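PDB 5VIT: MdcA from Pseudomonas aeruginosa, which is the alpha subunit of malonate decarboxylase and probably transfers the acyl carrier protein from acetyl to malonyl. Local coordinates for residues 270-275 with 303-308. Sequence-based numbering, arbitrary orientation.
Sequences LILPTY and SGWVES
Trp305 turns one face of its indole toward the backbone and side chain of Leu272, while the CB of Ser303 sits in the ring plane at the edge. Leu272 CB lies over that face, and its CD2 meets Trp305 CZ3 near the rim at 4.1 Å. The carbonyl O of Leu272 is 3.0 Å from Trp305 CZ2, above the plane and just outside the rim; the carbonyl carbon is 3.7 Å above the plane, displaced toward the rim. A chi1 of -74° leaves Trp305 CG beside its own backbone N, and chi2 of 75° turns the broad face to the helix.

Pro273 comes in obliquely, with its CA 3.8 Å from Trp305 NE1, and packs CB against Ser303 OG at 3.3 Å. That hydroxyl hydrogen-bonds to Pro299 O, one turn back in helix 298-302.

The contact joins helix 263-278, at a kink where Pro273 has no N-H to give and the turn widens to pi type, to the loop between helix 298-302 and strand 308-310. Gly304, with phi 93°, ends that helix in a Schellman motif just before Trp305. Both helices belong to successive crossover connections of one sheet, between parallel strands 256-259, 288-290 and 308-310.

Leu272 O lies well off the indole N-H direction, 3.8 Å from Trp305 NE1. Its approach to CZ2 is a tight spot, the peptide being tilted steeply against the ring and tipping its oxygen toward the ring plane. Cohesion rests instead on van der Waals packing of Leu272 CB and CD2 and of Pro273 against the indole and Ser303.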
ATOM      1  N   LEU A 270       5.669  -1.983  21.582  1.00 24.59           N
ATOM      2  CA  LEU A 270       5.370  -3.297  22.148  1.00 25.36           C
ATOM      3  C   LEU A 270       5.504  -4.466  21.163  1.00 25.37           C
ATOM      4  O   LEU A 270       5.566  -5.616  21.598  1.00 28.33           O
ATOM      5  CB  LEU A 270       3.964  -3.297  22.765  1.00 26.33           C
ATOM      6  CG  LEU A 270       3.912  -2.445  24.042  1.00 26.32           C
ATOM      7  CD1 LEU A 270       2.499  -2.212  24.477  1.00 28.13           C
ATOM      8  CD2 LEU A 270       4.719  -3.080  25.187  1.00 26.98           C
ATOM      9  N   ILE A 271       5.592  -4.211  19.860  1.00 23.06           N
ATOM     10  CA  ILE A 271       5.782  -5.350  18.959  1.00 25.91           C
ATOM     11  C   ILE A 271       7.143  -5.391  18.256  1.00 23.51           C
ATOM     12  O   ILE A 271       7.403  -6.296  17.462  1.00 25.09           O
ATOM     13  CB  ILE A 271       4.648  -5.438  17.892  1.00 24.58           C
ATOM     14  CG1 ILE A 271       4.777  -4.336  16.830  1.00 26.08           C
ATOM     15  CG2 ILE A 271       3.297  -5.416  18.586  1.00 22.34           C
ATOM     16  CD1 ILE A 271       3.766  -4.442  15.695  1.00 23.06           C
ATOM     17  N   LEU A 272       8.033  -4.457  18.571  1.00 26.95           N
ATOM     18  CA  LEU A 272       9.421  -4.602  18.115  1.00 28.33           C
ATOM     19  C   LEU A 272      10.042  -5.959  18.527  1.00 30.04           C
ATOM     20  O   LEU A 272      10.640  -6.642  17.684  1.00 30.00           O
ATOM     21  CB  LEU A 272      10.291  -3.449  18.627  1.00 26.51           C
ATOM     22  CG  LEU A 272      10.097  -2.105  17.925  1.00 29.45           C
ATOM     23  CD1 LEU A 272      10.941  -1.018  18.586  1.00 25.39           C
ATOM     24  CD2 LEU A 272      10.443  -2.229  16.433  1.00 29.66           C
ATOM     25  N   PRO A 273       9.883  -6.374  19.804  1.00 26.04           N
ATOM     26  CA  PRO A 273      10.532  -7.648  20.158  1.00 29.34           C
ATOM     27  C   PRO A 273       9.764  -8.907  19.720  1.00 33.71           C
ATOM     28  O   PRO A 273      10.221 -10.022  19.982  1.00 35.59           O
ATOM     29  CB  PRO A 273      10.645  -7.583  21.689  1.00 33.27           C
ATOM     30  CG  PRO A 273       9.681  -6.573  22.140  1.00 32.14           C
ATOM     31  CD  PRO A 273       9.256  -5.721  20.967  1.00 30.66           C
ATOM     32  N   THR A 274       8.636  -8.736  19.037  1.00 31.64           N
ATOM     33  CA  THR A 274       7.926  -9.867  18.457  1.00 29.44           C
ATOM     34  C   THR A 274       7.932  -9.764  16.943  1.00 29.94           C
ATOM     35  O   THR A 274       8.702 -10.459  16.247  1.00 30.38           O
ATOM     36  CB  THR A 274       6.482  -9.942  18.983  1.00 32.10           C
ATOM     37  OG1 THR A 274       5.850  -8.653  18.864  1.00 29.83           O
ATOM     38  CG2 THR A 274       6.497 -10.338  20.444  1.00 28.83           C
ATOM     39  N   TYR A 275       7.075  -8.889  16.425  1.00 27.81           N
ATOM     40  CA  TYR A 275       7.007  -8.677  14.986  1.00 27.88           C
ATOM     41  C   TYR A 275       8.354  -8.210  14.409  1.00 28.94           C
ATOM     42  O   TYR A 275       8.821  -8.728  13.391  1.00 26.25           O
ATOM     43  CB  TYR A 275       5.904  -7.664  14.643  1.00 29.84           C
ATOM     44  CG  TYR A 275       5.781  -7.459  13.159  1.00 27.87           C
ATOM     45  CD1 TYR A 275       5.322  -8.482  12.332  1.00 28.85           C
ATOM     46  CD2 TYR A 275       6.155  -6.255  12.575  1.00 28.71           C
ATOM     47  CE1 TYR A 275       5.235  -8.302  10.951  1.00 32.63           C
ATOM     48  CE2 TYR A 275       6.056  -6.061  11.216  1.00 24.37           C
ATOM     49  CZ  TYR A 275       5.598  -7.082  10.409  1.00 27.19           C
ATOM     50  OH  TYR A 275       5.530  -6.880   9.057  1.00 27.17           O
ATOM     51  N   SER A 303      15.077  -6.472  25.498  1.00 35.32           N
ATOM     52  CA  SER A 303      15.343  -7.348  24.355  1.00 30.63           C
ATOM     53  C   SER A 303      16.576  -6.934  23.599  1.00 27.63           C
ATOM     54  O   SER A 303      17.047  -7.675  22.746  1.00 30.01           O
ATOM     55  CB  SER A 303      14.164  -7.346  23.380  1.00 31.82           C
ATOM     56  OG  SER A 303      12.986  -7.712  24.046  1.00 42.26           O
ATOM     57  N   GLY A 304      17.061  -5.724  23.864  1.00 30.62           N
ATOM     58  CA  GLY A 304      18.300  -5.254  23.255  1.00 29.79           C
ATOM     59  C   GLY A 304      18.148  -4.462  21.966  1.00 30.40           C
ATOM     60  O   GLY A 304      19.086  -4.374  21.178  1.00 33.90           O
ATOM     61  N   TRP A 305      16.966  -3.894  21.741  1.00 32.23           N
ATOM     62  CA  TRP A 305      16.717  -3.045  20.571  1.00 27.13           C
ATOM     63  C   TRP A 305      17.231  -1.622  20.775  1.00 27.24           C
ATOM     64  O   TRP A 305      17.700  -0.975  19.842  1.00 30.53           O
ATOM     65  CB  TRP A 305      15.218  -2.992  20.258  1.00 27.15           C
ATOM     66  CG  TRP A 305      14.708  -4.250  19.650  1.00 30.82           C
ATOM     67  CD1 TRP A 305      14.467  -5.432  20.293  1.00 30.23           C
ATOM     68  CD2 TRP A 305      14.394  -4.471  18.271  1.00 28.74           C
ATOM     69  NE1 TRP A 305      14.027  -6.374  19.397  1.00 30.08           N
ATOM     70  CE2 TRP A 305      13.965  -5.807  18.150  1.00 30.15           C
ATOM     71  CE3 TRP A 305      14.413  -3.662  17.131  1.00 32.32           C
ATOM     72  CZ2 TRP A 305      13.566  -6.354  16.934  1.00 28.74           C
ATOM     73  CZ3 TRP A 305      14.010  -4.205  15.925  1.00 31.19           C
ATOM     74  CH2 TRP A 305      13.594  -5.539  15.835  1.00 30.57           C
ATOM     75  N   VAL A 306      17.129  -1.143  22.005  1.00 27.30           N
ATOM     76  CA  VAL A 306      17.324   0.265  22.296  1.00 24.79           C
ATOM     77  C   VAL A 306      18.730   0.553  22.794  1.00 26.61           C
ATOM     78  O   VAL A 306      19.082   0.162  23.902  1.00 27.60           O
ATOM     79  CB  VAL A 306      16.328   0.720  23.351  1.00 25.12           C
ATOM     80  CG1 VAL A 306      16.550   2.177  23.687  1.00 24.00           C
ATOM     81  CG2 VAL A 306      14.897   0.463  22.877  1.00 27.89           C
ATOM     82  N   GLU A 307      19.527   1.237  21.985  1.00 30.09           N
ATOM     83  CA  GLU A 307      20.908   1.525  22.350  1.00 30.10           C
ATOM     84  C   GLU A 307      21.055   2.800  23.199  1.00 29.20           C
ATOM     85  O   GLU A 307      21.916   2.873  24.083  1.00 28.38           O
ATOM     86  CB  GLU A 307      21.757   1.605  21.089  1.00 25.54           C
ATOM     87  CG  GLU A 307      21.761   0.286  20.334  1.00 39.13           C
ATOM     88  CD  GLU A 307      22.642   0.285  19.090  1.00 49.73           C
ATOM     89  OE1 GLU A 307      22.569  -0.699  18.312  1.00 50.60           O
ATOM     90  OE2 GLU A 307      23.411   1.255  18.892  1.00 54.95           O
ATOM     91  N   SER A 308      20.211   3.794  22.946  1.00 28.09           N
ATOM     92  CA  SER A 308      20.254   5.031  23.725  1.00 25.11           C
ATOM     93  C   SER A 308      18.908   5.737  23.708  1.00 27.66           C
ATOM     94  O   SER A 308      18.193   5.725  22.697  1.00 25.49           O
ATOM     95  CB  SER A 308      21.331   5.977  23.185  1.00 22.60           C
ATOM     96  OG  SER A 308      21.012   6.407  21.867  1.00 25.01           O
TER